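Local coordinates for protein factor essential for expression of methicillin resistance (PDB 1LRZ) that adds the second and third glycines of the pentaglycine bridge in Staphylococcus aureus peptidoglycan, taking glycine from glycyl-tRNA, at residues A[1-15]-A[42-56]. Residues are numbered along the deposited sequence; the frame is centred on the assembly and turned at random.
Sequences MKFTNLTAKEFGAFT and LVGIKNNNNEVIAAC
Phe14, Phe11 and Leu6 pack on the 42-46/52-56 beta hairpin, while strand 2-5 pairs antiparallel with 42-46 as the edge strand of a seven-stranded mixed sheet in FemA. Leu42 CD2 sits over the centre of the Phe11 ring in a CH-pi contact, 3.9 Å from the centroid and only 6° off the normal; Thr15 CG2 lies over the opposite face. Val52 CG1, anti to Val52 N (chi1 174°), lies over one face of the Phe14 ring toward the rim, and Val52 CG2 meets Leu6 CD2 tip to tip at 3.9 Å. Ala55 CB touches Leu6, Phe11 and Phe14, 3.6 Å from Leu6 CD1. Across the sheet, Phe3 and Met1 lie on the face covered by helix 83-98, Phe3 CZ reaching Val43 CB at 3.6 Å. Five backbone bonds zip the strands from Lys2 to Leu6; Gly44, without a side chain, leaves room for Leu6 CD1 and Ala54 O. In the hairpin Ile53 and Ala54 both face Ile45, a classic beta bulge; Ile45 N still bonds to Ala54 O and Ile53 N to Ile45 O. Lys46 runs extended past Leu6 in the reverse direction to the helix N-terminus, where Thr7 and Glu10 form a capping box, its Thr7 OG1 half less surely placed. Glu10 OE1 accepts Thr7 N at 3.0 Å, leaving OE2 for the salt bridge: Lys46 NZ meets it at 2.5 Å, short as modelled, on the syn side, 24° out of the carboxylate plane.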
ATOM      1  N   MET A   1      10.940  24.450  24.116  1.00 44.20           N
ATOM      2  CA  MET A   1      11.141  23.044  23.657  1.00 42.92           C
ATOM      3  C   MET A   1      11.272  22.070  24.827  1.00 43.25           C
ATOM      4  O   MET A   1      12.304  22.025  25.498  1.00 44.66           O
ATOM      5  CB  MET A   1      12.387  22.959  22.767  1.00 42.03           C
ATOM      6  CG  MET A   1      12.787  21.550  22.384  1.00 40.17           C
ATOM      7  SD  MET A   1      13.658  21.469  20.822  1.00 37.88           S
ATOM      8  CE  MET A   1      15.364  21.454  21.333  1.00 42.52           C
ATOM      9  N   LYS A   2      10.220  21.300  25.075  1.00 39.49           N
ATOM     10  CA  LYS A   2      10.254  20.321  26.151  1.00 38.26           C
ATOM     11  C   LYS A   2       9.747  18.971  25.658  1.00 35.94           C
ATOM     12  O   LYS A   2       8.825  18.909  24.839  1.00 32.88           O
ATOM     13  CB  LYS A   2       9.397  20.790  27.330  1.00 41.50           C
ATOM     14  CG  LYS A   2       9.347  19.799  28.493  1.00 48.95           C
ATOM     15  CD  LYS A   2       8.859  20.451  29.798  1.00 52.93           C
ATOM     16  CE  LYS A   2       7.427  20.976  29.682  1.00 55.77           C
ATOM     17  NZ  LYS A   2       6.974  21.704  30.917  1.00 57.39           N
ATOM     18  N   PHE A   3      10.371  17.896  26.139  1.00 32.24           N
ATOM     19  CA  PHE A   3       9.952  16.550  25.778  1.00 30.31           C
ATOM     20  C   PHE A   3       8.798  16.290  26.727  1.00 30.66           C
ATOM     21  O   PHE A   3       8.866  16.666  27.898  1.00 31.91           O
ATOM     22  CB  PHE A   3      11.067  15.537  26.039  1.00 27.62           C
ATOM     23  CG  PHE A   3      10.791  14.157  25.476  1.00 26.84           C
ATOM     24  CD1 PHE A   3      11.141  13.840  24.165  1.00 25.72           C
ATOM     25  CD2 PHE A   3      10.209  13.167  26.266  1.00 23.90           C
ATOM     26  CE1 PHE A   3      10.924  12.557  23.649  1.00 25.76           C
ATOM     27  CE2 PHE A   3       9.984  11.880  25.760  1.00 23.96           C
ATOM     28  CZ  PHE A   3      10.343  11.573  24.453  1.00 25.11           C
ATOM     29  N   THR A   4       7.735  15.670  26.236  1.00 27.20           N
ATOM     30  CA  THR A   4       6.595  15.391  27.091  1.00 26.81           C
ATOM     31  C   THR A   4       5.669  14.337  26.484  1.00 24.62           C
ATOM     32  O   THR A   4       5.904  13.852  25.379  1.00 22.34           O
ATOM     33  CB  THR A   4       5.787  16.687  27.346  1.00 30.50           C
ATOM     34  OG1 THR A   4       4.716  16.413  28.254  1.00 34.68           O
ATOM     35  CG2 THR A   4       5.205  17.225  26.042  1.00 30.86           C
ATOM     36  N   ASN A   5       4.634  13.965  27.231  1.00 22.91           N
ATOM     37  CA  ASN A   5       3.651  13.013  26.744  1.00 24.03           C
ATOM     38  C   ASN A   5       2.628  13.860  25.994  1.00 24.72           C
ATOM     39  O   ASN A   5       2.439  15.029  26.318  1.00 23.74           O
ATOM     40  CB  ASN A   5       2.987  12.282  27.910  1.00 24.17           C
ATOM     41  CG  ASN A   5       3.836  11.144  28.432  1.00 28.10           C
ATOM     42  OD1 ASN A   5       3.900  10.067  27.827  1.00 29.34           O
ATOM     43  ND2 ASN A   5       4.511  11.378  29.542  1.00 26.78           N
ATOM     44  N   LEU A   6       1.978  13.278  24.994  1.00 23.09           N
ATOM     45  CA  LEU A   6       0.991  14.002  24.206  1.00 22.01           C
ATOM     46  C   LEU A   6      -0.369  13.338  24.345  1.00 22.91           C
ATOM     47  O   LEU A   6      -0.458  12.131  24.593  1.00 22.73           O
ATOM     48  CB  LEU A   6       1.385  13.991  22.719  1.00 20.74           C
ATOM     49  CG  LEU A   6       2.750  14.513  22.257  1.00 20.55           C
ATOM     50  CD1 LEU A   6       2.857  14.316  20.751  1.00 17.47           C
ATOM     51  CD2 LEU A   6       2.914  16.004  22.617  1.00 17.39           C
ATOM     52  N   THR A   7      -1.430  14.121  24.182  1.00 21.23           N
ATOM     53  CA  THR A   7      -2.779  13.567  24.230  1.00 23.76           C
ATOM     54  C   THR A   7      -2.989  12.965  22.845  1.00 21.59           C
ATOM     55  O   THR A   7      -2.285  13.321  21.902  1.00 21.99           O
ATOM     56  CB  THR A   7      -3.827  14.658  24.437  1.00 26.17           C
ATOM     57  OG1 THR A   7      -3.854  15.509  23.283  1.00 20.56           O
ATOM     58  CG2 THR A   7      -3.481  15.493  25.689  1.00 25.74           C
ATOM     59  N   ALA A   8      -3.951  12.061  22.714  1.00 22.26           N
ATOM     60  CA  ALA A   8      -4.218  11.429  21.431  1.00 23.14           C
ATOM     61  C   ALA A   8      -4.578  12.471  20.372  1.00 25.60           C
ATOM     62  O   ALA A   8      -4.181  12.358  19.207  1.00 25.35           O
ATOM     63  CB  ALA A   8      -5.352  10.404  21.578  1.00 20.81           C
ATOM     64  N   LYS A   9      -5.333  13.487  20.781  1.00 25.56           N
ATOM     65  CA  LYS A   9      -5.752  14.537  19.862  1.00 27.48           C
ATOM     66  C   LYS A   9      -4.544  15.303  19.320  1.00 26.98           C
ATOM     67  O   LYS A   9      -4.417  15.508  18.115  1.00 28.68           O
ATOM     68  CB  LYS A   9      -6.720  15.484  20.580  1.00 31.67           C
ATOM     69  CG  LYS A   9      -7.239  16.622  19.721  1.00 37.43           C
ATOM     70  CD  LYS A   9      -8.068  17.600  20.552  1.00 43.61           C
ATOM     71  CE  LYS A   9      -8.371  18.879  19.788  1.00 47.41           C
ATOM     72  NZ  LYS A   9      -9.050  19.874  20.670  1.00 49.27           N
ATOM     73  N   GLU A  10      -3.651  15.713  20.211  1.00 24.14           N
ATOM     74  CA  GLU A  10      -2.460  16.443  19.788  1.00 25.98           C
ATOM     75  C   GLU A  10      -1.622  15.578  18.855  1.00 23.53           C
ATOM     76  O   GLU A  10      -1.105  16.058  17.861  1.00 23.27           O
ATOM     77  CB  GLU A  10      -1.579  16.813  20.985  1.00 28.27           C
ATOM     78  CG  GLU A  10      -2.271  17.573  22.087  1.00 34.18           C
ATOM     79  CD  GLU A  10      -1.326  17.871  23.231  1.00 34.13           C
ATOM     80  OE1 GLU A  10      -0.617  16.943  23.668  1.00 29.49           O
ATOM     81  OE2 GLU A  10      -1.291  19.028  23.689  1.00 33.52           O
ATOM     82  N   PHE A  11      -1.457  14.314  19.234  1.00 20.97           N
ATOM     83  CA  PHE A  11      -0.668  13.360  18.475  1.00 21.61           C
ATOM     84  C   PHE A  11      -1.197  13.221  17.054  1.00 19.60           C
ATOM     85  O   PHE A  11      -0.459  13.403  16.093  1.00 19.78           O
ATOM     86  CB  PHE A  11      -0.710  11.991  19.145  1.00 20.82           C
ATOM     87  CG  PHE A  11       0.097  10.953  18.428  1.00 20.00           C
ATOM     88  CD1 PHE A  11       1.489  11.005  18.445  1.00 17.52           C
ATOM     89  CD2 PHE A  11      -0.531   9.916  17.746  1.00 16.21           C
ATOM     90  CE1 PHE A  11       2.249  10.032  17.795  1.00 17.45           C
ATOM     91  CE2 PHE A  11       0.217   8.934  17.088  1.00 16.80           C
ATOM     92  CZ  PHE A  11       1.608   8.990  17.113  1.00 17.02           C
ATOM     93  N   GLY A  12      -2.480  12.897  16.940  1.00 20.15           N
ATOM     94  CA  GLY A  12      -3.103  12.726  15.637  1.00 21.52           C
ATOM     95  C   GLY A  12      -3.040  13.950  14.736  1.00 22.10           C
ATOM     96  O   GLY A  12      -2.767  13.835  13.526  1.00 19.75           O
ATOM     97  N   ALA A  13      -3.297  15.120  15.315  1.00 20.24           N
ATOM     98  CA  ALA A  13      -3.278  16.363  14.553  1.00 22.23           C
ATOM     99  C   ALA A  13      -1.892  16.634  13.987  1.00 23.17           C
ATOM    100  O   ALA A  13      -1.745  17.020  12.817  1.00 19.99           O
ATOM    101  CB  ALA A  13      -3.720  17.532  15.440  1.00 25.15           C
ATOM    102  N   PHE A  14      -0.869  16.435  14.811  1.00 19.60           N
ATOM    103  CA  PHE A  14       0.490  16.679  14.341  1.00 20.33           C
ATOM    104  C   PHE A  14       0.931  15.692  13.270  1.00 20.14           C
ATOM    105  O   PHE A  14       1.411  16.089  12.209  1.00 21.70           O
ATOM    106  CB  PHE A  14       1.496  16.614  15.482  1.00 18.37           C
ATOM    107  CG  PHE A  14       2.909  16.783  15.030  1.00 15.68           C
ATOM    108  CD1 PHE A  14       3.357  18.016  14.570  1.00 17.92           C
ATOM    109  CD2 PHE A  14       3.795  15.709  15.061  1.00 18.42           C
ATOM    110  CE1 PHE A  14       4.675  18.186  14.151  1.00 22.29           C
ATOM    111  CE2 PHE A  14       5.111  15.856  14.647  1.00 18.90           C
ATOM    112  CZ  PHE A  14       5.560  17.100  14.190  1.00 21.51           C
ATOM    113  N   THR A  15       0.773  14.402  13.533  1.00 20.12           N
ATOM    114  CA  THR A  15       1.209  13.422  12.541  1.00 20.08           C
ATOM    115  C   THR A  15       0.466  13.533  11.194  1.00 19.73           C
ATOM    116  O   THR A  15       1.064  13.290  10.148  1.00 19.43           O
ATOM    117  CB  THR A  15       1.110  12.000  13.103  1.00 18.54           C
ATOM    118  OG1 THR A  15      -0.244  11.725  13.490  1.00 19.35           O
ATOM    119  CG2 THR A  15       2.034  11.866  14.321  1.00 16.47           C
ATOM    120  N   LEU A  42       2.582   7.870  24.143  1.00 19.75           N
ATOM    121  CA  LEU A  42       2.534   8.909  23.125  1.00 22.22           C
ATOM    122  C   LEU A  42       3.440  10.010  23.659  1.00 23.29           C
ATOM    123  O   LEU A  42       3.096  10.695  24.631  1.00 23.45           O
ATOM    124  CB  LEU A  42       1.112   9.440  22.930  1.00 20.47           C
ATOM    125  CG  LEU A  42       0.063   8.462  22.385  1.00 21.56           C
ATOM    126  CD1 LEU A  42      -1.270   9.195  22.248  1.00 18.56           C
ATOM    127  CD2 LEU A  42       0.511   7.903  21.044  1.00 17.19           C
ATOM    128  N   VAL A  43       4.608  10.157  23.041  1.00 21.13           N
ATOM    129  CA  VAL A  43       5.567  11.163  23.464  1.00 17.52           C
ATOM    130  C   VAL A  43       5.831  12.149  22.329  1.00 20.56           C
ATOM    131  O   VAL A  43       5.459  11.897  21.177  1.00 16.82           O
ATOM    132  CB  VAL A  43       6.906  10.501  23.922  1.00 18.53           C
ATOM    133  CG1 VAL A  43       6.640   9.533  25.074  1.00 14.92           C
ATOM    134  CG2 VAL A  43       7.566   9.767  22.757  1.00 14.58           C
ATOM    135  N   GLY A  44       6.448  13.279  22.659  1.00 17.07           N
ATOM    136  CA  GLY A  44       6.750  14.266  21.648  1.00 20.14           C
ATOM    137  C   GLY A  44       7.461  15.467  22.240  1.00 22.86           C
ATOM    138  O   GLY A  44       7.893  15.445  23.394  1.00 23.57           O
ATOM    139  N   ILE A  45       7.591  16.511  21.436  1.00 21.76           N
ATOM    140  CA  ILE A  45       8.227  17.742  21.871  1.00 23.46           C
ATOM    141  C   ILE A  45       7.280  18.878  21.537  1.00 26.53           C
ATOM    142  O   ILE A  45       6.634  18.876  20.484  1.00 25.37           O
ATOM    143  CB  ILE A  45       9.566  18.001  21.129  1.00 23.61           C
ATOM    144  CG1 ILE A  45      10.576  16.900  21.446  1.00 23.04           C
ATOM    145  CG2 ILE A  45      10.130  19.368  21.524  1.00 22.58           C
ATOM    146  CD1 ILE A  45      11.809  16.944  20.578  1.00 21.71           C
ATOM    147  N   LYS A  46       7.179  19.834  22.450  1.00 28.52           N
ATOM    148  CA  LYS A  46       6.350  21.005  22.234  1.00 29.11           C
ATOM    149  C   LYS A  46       7.272  22.198  22.343  1.00 31.44           C
ATOM    150  O   LYS A  46       8.253  22.159  23.089  1.00 30.47           O
ATOM    151  CB  LYS A  46       5.268  21.112  23.293  1.00 31.50           C
ATOM    152  CG  LYS A  46       4.102  20.159  23.106  1.00 33.86           C
ATOM    153  CD  LYS A  46       3.034  20.473  24.128  1.00 33.22           C
ATOM    154  CE  LYS A  46       1.787  19.679  23.889  1.00 33.43           C
ATOM    155  NZ  LYS A  46       0.683  20.246  24.697  1.00 35.87           N
ATOM    156  N   ASN A  47       6.975  23.252  21.591  1.00 32.86           N
ATOM    157  CA  ASN A  47       7.793  24.459  21.647  1.00 38.69           C
ATOM    158  C   ASN A  47       7.189  25.435  22.663  1.00 41.00           C
ATOM    159  O   ASN A  47       6.310  25.065  23.449  1.00 40.50           O
ATOM    160  CB  ASN A  47       7.875  25.130  20.271  1.00 37.71           C
ATOM    161  CG  ASN A  47       6.524  25.600  19.766  1.00 36.49           C
ATOM    162  OD1 ASN A  47       5.570  25.735  20.532  1.00 35.21           O
ATOM    163  ND2 ASN A  47       6.441  25.866  18.469  1.00 36.67           N
ATOM    164  N   ASN A  48       7.658  26.679  22.630  1.00 45.36           N
ATOM    165  CA  ASN A  48       7.191  27.717  23.542  1.00 49.82           C
ATOM    166  C   ASN A  48       5.702  28.023  23.402  1.00 50.34           C
ATOM    167  O   ASN A  48       5.048  28.390  24.378  1.00 51.12           O
ATOM    168  CB  ASN A  48       7.990  29.007  23.325  1.00 52.93           C
ATOM    169  CG  ASN A  48       9.478  28.817  23.550  1.00 57.22           C
ATOM    170  OD1 ASN A  48       9.900  28.320  24.597  1.00 60.59           O
ATOM    171  ND2 ASN A  48      10.285  29.215  22.567  1.00 58.55           N
ATOM    172  N   ASN A  49       5.172  27.879  22.190  1.00 50.70           N
ATOM    173  CA  ASN A  49       3.759  28.154  21.937  1.00 51.01           C
ATOM    174  C   ASN A  49       2.878  26.944  22.178  1.00 49.81           C
ATOM    175  O   ASN A  49       1.746  26.893  21.700  1.00 49.78           O
ATOM    176  CB  ASN A  49       3.541  28.618  20.496  1.00 54.06           C
ATOM    177  CG  ASN A  49       4.359  29.833  20.145  1.00 58.87           C
ATOM    178  OD1 ASN A  49       4.377  30.815  20.884  1.00 61.16           O
ATOM    179  ND2 ASN A  49       5.043  29.778  19.001  1.00 60.59           N
ATOM    180  N   ASN A  50       3.395  25.967  22.912  1.00 47.37           N
ATOM    181  CA  ASN A  50       2.640  24.749  23.184  1.00 47.78           C
ATOM    182  C   ASN A  50       2.293  24.026  21.881  1.00 43.76           C
ATOM    183  O   ASN A  50       1.317  23.276  21.817  1.00 44.25           O
ATOM    184  CB  ASN A  50       1.358  25.075  23.963  1.00 52.40           C
ATOM    185  CG  ASN A  50       1.640  25.738  25.307  1.00 59.63           C
ATOM    186  OD1 ASN A  50       2.378  25.198  26.137  1.00 63.49           O
ATOM    187  ND2 ASN A  50       1.045  26.914  25.527  1.00 62.35           N
ATOM    188  N   GLU A  51       3.100  24.266  20.850  1.00 40.45           N
ATOM    189  CA  GLU A  51       2.904  23.620  19.557  1.00 38.37           C
ATOM    190  C   GLU A  51       3.710  22.318  19.464  1.00 32.68           C
ATOM    191  O   GLU A  51       4.898  22.307  19.785  1.00 31.03           O
ATOM    192  CB  GLU A  51       3.364  24.529  18.421  1.00 40.24           C
ATOM    193  CG  GLU A  51       2.583  25.809  18.252  1.00 45.55           C
ATOM    194  CD  GLU A  51       3.098  26.629  17.086  1.00 48.62           C
ATOM    195  OE1 GLU A  51       4.272  27.056  17.138  1.00 50.01           O
ATOM    196  OE2 GLU A  51       2.332  26.841  16.119  1.00 51.36           O
ATOM    197  N   VAL A  52       3.077  21.224  19.036  1.00 28.74           N
ATOM    198  CA  VAL A  52       3.812  19.967  18.888  1.00 23.48           C
ATOM    199  C   VAL A  52       4.752  20.079  17.683  1.00 21.66           C
ATOM    200  O   VAL A  52       4.320  20.453  16.586  1.00 22.41           O
ATOM    201  CB  VAL A  52       2.868  18.768  18.648  1.00 23.65           C
ATOM    202  CG1 VAL A  52       3.703  17.495  18.343  1.00 19.10           C
ATOM    203  CG2 VAL A  52       1.988  18.546  19.864  1.00 21.43           C
ATOM    204  N   ILE A  53       6.032  19.769  17.884  1.00 19.05           N
ATOM    205  CA  ILE A  53       6.996  19.808  16.793  1.00 19.76           C
ATOM    206  C   ILE A  53       7.702  18.453  16.592  1.00 20.57           C
ATOM    207  O   ILE A  53       8.664  18.353  15.832  1.00 23.23           O
ATOM    208  CB  ILE A  53       8.064  20.920  16.999  1.00 20.76           C
ATOM    209  CG1 ILE A  53       8.815  20.706  18.317  1.00 19.31           C
ATOM    210  CG2 ILE A  53       7.386  22.291  16.983  1.00 19.71           C
ATOM    211  CD1 ILE A  53       9.994  21.656  18.507  1.00 23.68           C
ATOM    212  N   ALA A  54       7.220  17.419  17.276  1.00 19.78           N
ATOM    213  CA  ALA A  54       7.772  16.064  17.151  1.00 18.37           C
ATOM    214  C   ALA A  54       6.877  15.128  17.929  1.00 18.84           C
ATOM    215  O   ALA A  54       6.336  15.503  18.970  1.00 19.27           O
ATOM    216  CB  ALA A  54       9.191  15.998  17.702  1.00 19.34           C
ATOM    217  N   ALA A  55       6.718  13.908  17.433  1.00 16.88           N
ATOM    218  CA  ALA A  55       5.863  12.943  18.111  1.00 16.51           C
ATOM    219  C   ALA A  55       6.261  11.508  17.803  1.00 19.30           C
ATOM    220  O   ALA A  55       6.908  11.225  16.791  1.00 19.24           O
ATOM    221  CB  ALA A  55       4.401  13.162  17.693  1.00 14.17           C
ATOM    222  N   CYS A  56       5.863  10.595  18.679  1.00 18.19           N
ATOM    223  CA  CYS A  56       6.134   9.195  18.446  1.00 19.70           C
ATOM    224  C   CYS A  56       5.271   8.322  19.313  1.00 20.61           C
ATOM    225  O   CYS A  56       5.112   8.560  20.521  1.00 17.61           O
ATOM    226  CB  CYS A  56       7.599   8.851  18.705  1.00 19.88           C
ATOM    227  SG  CYS A  56       8.085   7.247  17.990  1.00 22.70           S
TER
HETATM  228  O   HOH W   1      -0.821  21.258  21.118  1.00 37.97           O